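Local coordinates for protein diguanylate cyclase TpbB (Pseudomonas aeruginosa, PDB 4IOB) that synthesises the second messenger cyclic di-GMP from two GTP molecules through its cytoplasmic GGDEF domain, thereby helping to control biofilm formation, at residues G12-A17 with L28-I33; A84-G89 with I123-E128. One frame throughout, in Å; residues are numbered along the deposited sequence.

Contact 1: residues G12-A17 with L28-I33; sequences GRLSRA and LAVLFI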
loop_
_atom_site.group_PDB
_atom_site.type_symbol
_atom_site.label_atom_id
_atom_site.label_comp_id
_atom_site.label_asym_id
_atom_site.label_seq_id
_atom_site.Cartn_x
_atom_site.Cartn_y
_atom_site.Cartn_z
ATOM N N GLY A 12 1.932 -14.618 -4.960
ATOM C CA GLY A 12 1.124 -15.662 -5.582
ATOM C C GLY A 12 -0.144 -15.099 -6.194
ATOM O O GLY A 12 -0.402 -15.275 -7.384
ATOM N N ARG A 13 -0.936 -14.418 -5.373
ATOM C CA ARG A 13 -2.167 -13.788 -5.834
ATOM C C ARG A 13 -1.908 -12.909 -7.053
ATOM O O ARG A 13 -2.741 -12.818 -7.954
ATOM C CB ARG A 13 -2.781 -12.949 -4.713
ATOM C CG ARG A 13 -3.275 -13.761 -3.526
ATOM C CD ARG A 13 -4.742 -14.126 -3.674
ATOM N NE ARG A 13 -5.590 -12.938 -3.690
ATOM C CZ ARG A 13 -6.910 -12.957 -3.534
ATOM N NH1 ARG A 13 -7.542 -14.108 -3.343
ATOM N NH2 ARG A 13 -7.599 -11.824 -3.564
ATOM N N LEU A 14 -0.746 -12.265 -7.072
ATOM C CA LEU A 14 -0.378 -11.370 -8.162
ATOM C C LEU A 14 -0.228 -12.127 -9.478
ATOM O O LEU A 14 -0.814 -11.748 -10.492
ATOM C CB LEU A 14 0.917 -10.627 -7.830
ATOM C CG LEU A 14 1.388 -9.577 -8.839
ATOM C CD1 LEU A 14 0.306 -8.535 -9.076
ATOM C CD2 LEU A 14 2.676 -8.921 -8.368
ATOM N N SER A 15 0.559 -13.198 -9.456
ATOM C CA SER A 15 0.784 -14.007 -10.647
ATOM C C SER A 15 -0.533 -14.426 -11.290
ATOM O O SER A 15 -0.741 -14.233 -12.487
ATOM C CB SER A 15 1.612 -15.246 -10.302
ATOM O OG SER A 15 2.852 -14.885 -9.719
ATOM N N ARG A 16 -1.418 -15.001 -10.482
ATOM C CA ARG A 16 -2.707 -15.483 -10.964
ATOM C C ARG A 16 -3.633 -14.344 -11.382
ATOM O O ARG A 16 -4.351 -14.452 -12.376
ATOM C CB ARG A 16 -3.369 -16.361 -9.901
ATOM C CG ARG A 16 -2.990 -17.829 -10.003
ATOM C CD ARG A 16 -2.394 -18.347 -8.703
ATOM N NE ARG A 16 -3.058 -17.798 -7.526
ATOM C CZ ARG A 16 -2.609 -17.943 -6.283
ATOM N NH1 ARG A 16 -1.491 -18.622 -6.057
ATOM N NH2 ARG A 16 -3.274 -17.409 -5.269
ATOM N N ALA A 17 -3.614 -13.254 -10.622
ATOM C CA ALA A 17 -4.408 -12.079 -10.962
ATOM C C ALA A 17 -3.927 -11.489 -12.282
ATOM O O ALA A 17 -4.721 -10.985 -13.077
ATOM C CB ALA A 17 -4.326 -11.043 -9.852
ATOM N N LEU A 28 -5.114 -4.472 -13.739
ATOM C CA LEU A 28 -4.848 -4.654 -12.319
ATOM C C LEU A 28 -3.762 -3.688 -11.869
ATOM O O LEU A 28 -2.927 -3.263 -12.667
ATOM C CB LEU A 28 -4.437 -6.098 -12.020
ATOM C CG LEU A 28 -3.021 -6.527 -12.407
ATOM C CD1 LEU A 28 -1.992 -5.797 -11.556
ATOM C CD2 LEU A 28 -2.867 -8.032 -12.251
ATOM N N ALA A 29 -3.780 -3.337 -10.588
ATOM C CA ALA A 29 -2.813 -2.393 -10.051
ATOM C C ALA A 29 -2.161 -2.916 -8.778
ATOM O O ALA A 29 -2.770 -3.663 -8.011
ATOM C CB ALA A 29 -3.472 -1.046 -9.794
ATOM N N VAL A 30 -0.911 -2.522 -8.567
ATOM C CA VAL A 30 -0.204 -2.828 -7.336
ATOM C C VAL A 30 0.153 -1.525 -6.638
ATOM O O VAL A 30 0.846 -0.676 -7.202
ATOM C CB VAL A 30 1.084 -3.627 -7.601
ATOM C CG1 VAL A 30 1.929 -3.703 -6.338
ATOM C CG2 VAL A 30 0.750 -5.018 -8.116
ATOM N N LEU A 31 -0.336 -1.366 -5.413
ATOM C CA LEU A 31 -0.048 -0.181 -4.620
ATOM C C LEU A 31 0.910 -0.520 -3.488
ATOM O O LEU A 31 0.747 -1.530 -2.804
ATOM C CB LEU A 31 -1.333 0.399 -4.030
ATOM C CG LEU A 31 -2.229 1.266 -4.913
ATOM C CD1 LEU A 31 -2.604 0.547 -6.197
ATOM C CD2 LEU A 31 -3.467 1.679 -4.130
ATOM N N PHE A 32 1.908 0.333 -3.298
ATOM C CA PHE A 32 2.842 0.210 -2.190
ATOM C C PHE A 32 2.591 1.322 -1.188
ATOM O O PHE A 32 2.563 2.497 -1.555
ATOM C CB PHE A 32 4.271 0.342 -2.697
ATOM C CG PHE A 32 4.973 -0.966 -2.883
ATOM C CD1 PHE A 32 6.052 -1.297 -2.083
ATOM C CD2 PHE A 32 4.561 -1.859 -3.855
ATOM C CE1 PHE A 32 6.712 -2.498 -2.250
ATOM C CE2 PHE A 32 5.215 -3.064 -4.028
ATOM C CZ PHE A 32 6.294 -3.384 -3.222
ATOM N N ILE A 33 2.426 0.961 0.078
ATOM C CA ILE A 33 2.155 1.957 1.104
ATOM C C ILE A 33 3.264 1.983 2.151
ATOM O O ILE A 33 3.585 0.958 2.751
ATOM C CB ILE A 33 0.798 1.695 1.782
ATOM C CG1 ILE A 33 -0.263 1.375 0.726
ATOM C CG2 ILE A 33 0.387 2.887 2.632
ATOM C CD1 ILE A 33 -1.644 1.131 1.295
#
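Leu14 pushes its CD1 methyl against the strand where Leu28 and Val30 stand two residues apart, one of two interlocking fits in the contact. Leu14 CD1 lies 3.7 Å from Val30 CG2 and, further round the same front, 4.4 Å from Leu28 CD1, which places one helix methyl over the dip between two strand side chains. The side chains of Leu14 and Val30 meet at about a right angle, so a methyl tip is offered to a branch instead of two chains lying alongside. The first torsion helps explain the reach: CG of Leu14 is anti to its backbone N (chi1 -176°), and although its CB starts off obliquely, the end of the side chain comes nearer the strand than its start suggests.

The second fit runs in the opposite sense, with a strand bump meeting the helix. Leu28 CD2 comes up to the last turn of the segment, 4.1 Å from Ala17 CB and 3.6 Å from Ala17 O. The small methyl of Ala17 lets the backbone itself form part of the surface that Leu28 meets. Leu28 holds CG between its backbone N and carbonyl carbon (chi1 75°), and its two methyls divide the work, CD1 facing Leu14 and CD2 facing Ala17.

The short axes of 12-17 and 28-33 pass 10.2 Å apart at 158°, nearly antiparallel, and 157 Å² is buried in all. Around this patch Leu14 also touches Leu82, Pro133 and Leu137, while Leu28 touches Leu136, so a neighbouring strand and helix 133-150 close the same apolar layer. Such packing of a helix along the central strand it precedes, with helix residues three apart (Leu14, Ala17) set against strand residues two apart (Leu28, Val30), belongs to the GGDEF fold, a central mixed sheet with helices on both faces.

Contact 2: residues A84-G89 with I123-E128; sequences APLASG and IALYPE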
loop_
_atom_site.group_PDB
_atom_site.type_symbol
_atom_site.label_atom_id
_atom_site.label_comp_id
_atom_site.label_asym_id
_atom_site.label_seq_id
_atom_site.Cartn_x
_atom_site.Cartn_y
_atom_site.Cartn_z
ATOM N N ALA A 84 -7.432 -5.800 -8.100
ATOM C CA ALA A 84 -7.846 -6.585 -9.255
ATOM C C ALA A 84 -9.258 -7.126 -9.069
ATOM O O ALA A 84 -9.603 -7.622 -7.995
ATOM C CB ALA A 84 -6.868 -7.723 -9.500
ATOM N N PRO A 85 -10.084 -7.029 -10.121
ATOM C CA PRO A 85 -9.683 -6.420 -11.379
ATOM C C PRO A 85 -9.996 -4.928 -11.408
ATOM O O PRO A 85 -11.006 -4.497 -10.851
ATOM C CB PRO A 85 -10.551 -7.156 -12.399
ATOM C CG PRO A 85 -11.798 -7.496 -11.648
ATOM C CD PRO A 85 -11.458 -7.558 -10.180
ATOM N N LEU A 86 -9.130 -4.150 -12.050
ATOM C CA LEU A 86 -9.353 -2.715 -12.197
ATOM C C LEU A 86 -9.926 -2.383 -13.569
ATOM O O LEU A 86 -9.531 -2.971 -14.576
ATOM C CB LEU A 86 -8.055 -1.935 -11.970
ATOM C CG LEU A 86 -7.689 -1.605 -10.523
ATOM C CD1 LEU A 86 -6.392 -0.813 -10.469
ATOM C CD2 LEU A 86 -8.815 -0.835 -9.851
ATOM N N ALA A 87 -10.857 -1.437 -13.601
ATOM C CA ALA A 87 -11.465 -1.001 -14.851
ATOM C C ALA A 87 -10.650 0.122 -15.481
ATOM O O ALA A 87 -10.761 0.386 -16.678
ATOM C CB ALA A 87 -12.899 -0.551 -14.614
ATOM N N SER A 88 -9.832 0.780 -14.665
ATOM C CA SER A 88 -8.997 1.877 -15.141
ATOM C C SER A 88 -8.046 2.366 -14.054
ATOM O O SER A 88 -8.225 2.061 -12.873
ATOM C CB SER A 88 -9.865 3.037 -15.632
ATOM O OG SER A 88 -10.621 3.589 -14.568
ATOM N N GLY A 89 -7.036 3.128 -14.461
ATOM C CA GLY A 89 -6.061 3.674 -13.527
ATOM C C GLY A 89 -6.670 4.700 -12.592
ATOM O O GLY A 89 -6.198 4.888 -11.470
ATOM N N ILE A 123 1.993 3.699 -6.978
ATOM C CA ILE A 123 1.040 2.918 -7.761
ATOM C C ILE A 123 1.614 2.430 -9.088
ATOM O O ILE A 123 2.021 3.227 -9.933
ATOM C CB ILE A 123 -0.240 3.727 -8.035
ATOM C CG1 ILE A 123 -0.767 4.340 -6.736
ATOM C CG2 ILE A 123 -1.293 2.850 -8.698
ATOM C CD1 ILE A 123 -1.945 5.270 -6.933
ATOM N N ALA A 124 1.639 1.111 -9.262
ATOM C CA ALA A 124 2.077 0.501 -10.512
ATOM C C ALA A 124 0.892 -0.159 -11.208
ATOM O O ALA A 124 0.077 -0.822 -10.566
ATOM C CB ALA A 124 3.177 -0.514 -10.252
ATOM N N LEU A 125 0.800 0.019 -12.521
ATOM C CA LEU A 125 -0.363 -0.450 -13.270
ATOM C C LEU A 125 -0.027 -1.518 -14.303
ATOM O O LEU A 125 1.068 -1.539 -14.864
ATOM C CB LEU A 125 -1.052 0.727 -13.965
ATOM C CG LEU A 125 -1.743 1.754 -13.069
ATOM C CD1 LEU A 125 -2.119 2.990 -13.872
ATOM C CD2 LEU A 125 -2.970 1.147 -12.405
ATOM N N TYR A 126 -0.986 -2.404 -14.550
ATOM C CA TYR A 126 -0.877 -3.368 -15.634
ATOM C C TYR A 126 -1.975 -3.124 -16.665
ATOM O O TYR A 126 -3.124 -2.870 -16.307
ATOM C CB TYR A 126 -0.959 -4.801 -15.112
ATOM C CG TYR A 126 -1.028 -5.825 -16.220
ATOM C CD1 TYR A 126 0.129 -6.364 -16.766
ATOM C CD2 TYR A 126 -2.249 -6.240 -16.732
ATOM C CE1 TYR A 126 0.071 -7.297 -17.785
ATOM C CE2 TYR A 126 -2.318 -7.171 -17.751
ATOM C CZ TYR A 126 -1.155 -7.695 -18.272
ATOM O OH TYR A 126 -1.218 -8.623 -19.287
ATOM N N PRO A 127 -1.619 -3.212 -17.954
ATOM C CA PRO A 127 -0.275 -3.562 -18.378
ATOM C C PRO A 127 0.556 -2.341 -18.760
ATOM O O PRO A 127 1.619 -2.486 -19.364
ATOM C CB PRO A 127 -0.533 -4.414 -19.621
ATOM C CG PRO A 127 -1.827 -3.894 -20.177
ATOM C CD PRO A 127 -2.531 -3.100 -19.103
ATOM N N GLU A 128 0.079 -1.152 -18.407
ATOM C CA GLU A 128 0.754 0.085 -18.792
ATOM C C GLU A 128 2.228 0.115 -18.390
ATOM O O GLU A 128 3.105 0.274 -19.239
ATOM C CB GLU A 128 0.024 1.303 -18.217
#
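Leu125 spreads both of its terminal methyls around one backbone carbon, the CA of Gly89. Leu125 CD1 is 4.0 Å from Gly89 CA and Leu125 CD2 is 4.1 Å from the same atom, near-equal values showing that the fork of the leucine, not a single tip, meets the chain. With no side chain on Gly89, the main chain itself supplies the opposing surface. The two CA atoms of Gly89 and Leu125 are 7.0 Å apart, the shortest such spacing between the segments.

Leu86 enters from another direction. Its CD1 methyl is 4.4 Å from Leu125 CD2, a loose methyl-to-methyl approach between side chains that both leave their backbones toward the opposite segment. The CD2 branch of Leu125 is thus shared by Leu86 and Gly89, whereas CD1 serves Gly89 alone among the residues of the facing segment. The first torsion of Leu125 sets CG anti to the carbonyl carbon and beside the backbone N (chi1 -68°), and the second then directs the two methyls. In Leu86 the extended second torsion (chi2 -179°) carries CD1 outward along the line of the side chain.

Strands 78-86 and 119-126 are not direct neighbours: strand 27-35 runs between them, and Leu86 and Leu125 both touch its Ala29, the small residue over which they meet. Ser88 takes the N-cap position of helix 89-102, so the glycine touched by Leu125 belongs to the first turn of that helix. Leu86 also packs on Ala92 further along it, and the backbone N of Leu125 is hydrogen-bonded to His129 ND1.

Across the two segments, then, the chemistry is wholly apolar. With 95 Å² buried, the attraction probably rests on dispersion and the exclusion of water, without a directional bond to fix the register.

Overall arrangement
Contact 1 and contact 2 are centred about 9 Å apart on the five-stranded sheet of the GGDEF domain, and they follow one another along the chain, contact 1 closing before contact 2 opens. Strand 27-35 joins them. Its Leu28 and Val30 look to helix 7-23, whereas Ala29 turns the other way, to Leu86 and Leu125, so the two contacts lie on opposite faces. Backbone pairing of strands 27-35 and 119-126 also links them: Val30 N and Ala124 O are 2.8 Å apart, a probable hydrogen bond. Both lie away from the magnesium-binding residues Ser35 and Asp77, in the part of the domain where helices 7-23 and 89-102 meet the sheet.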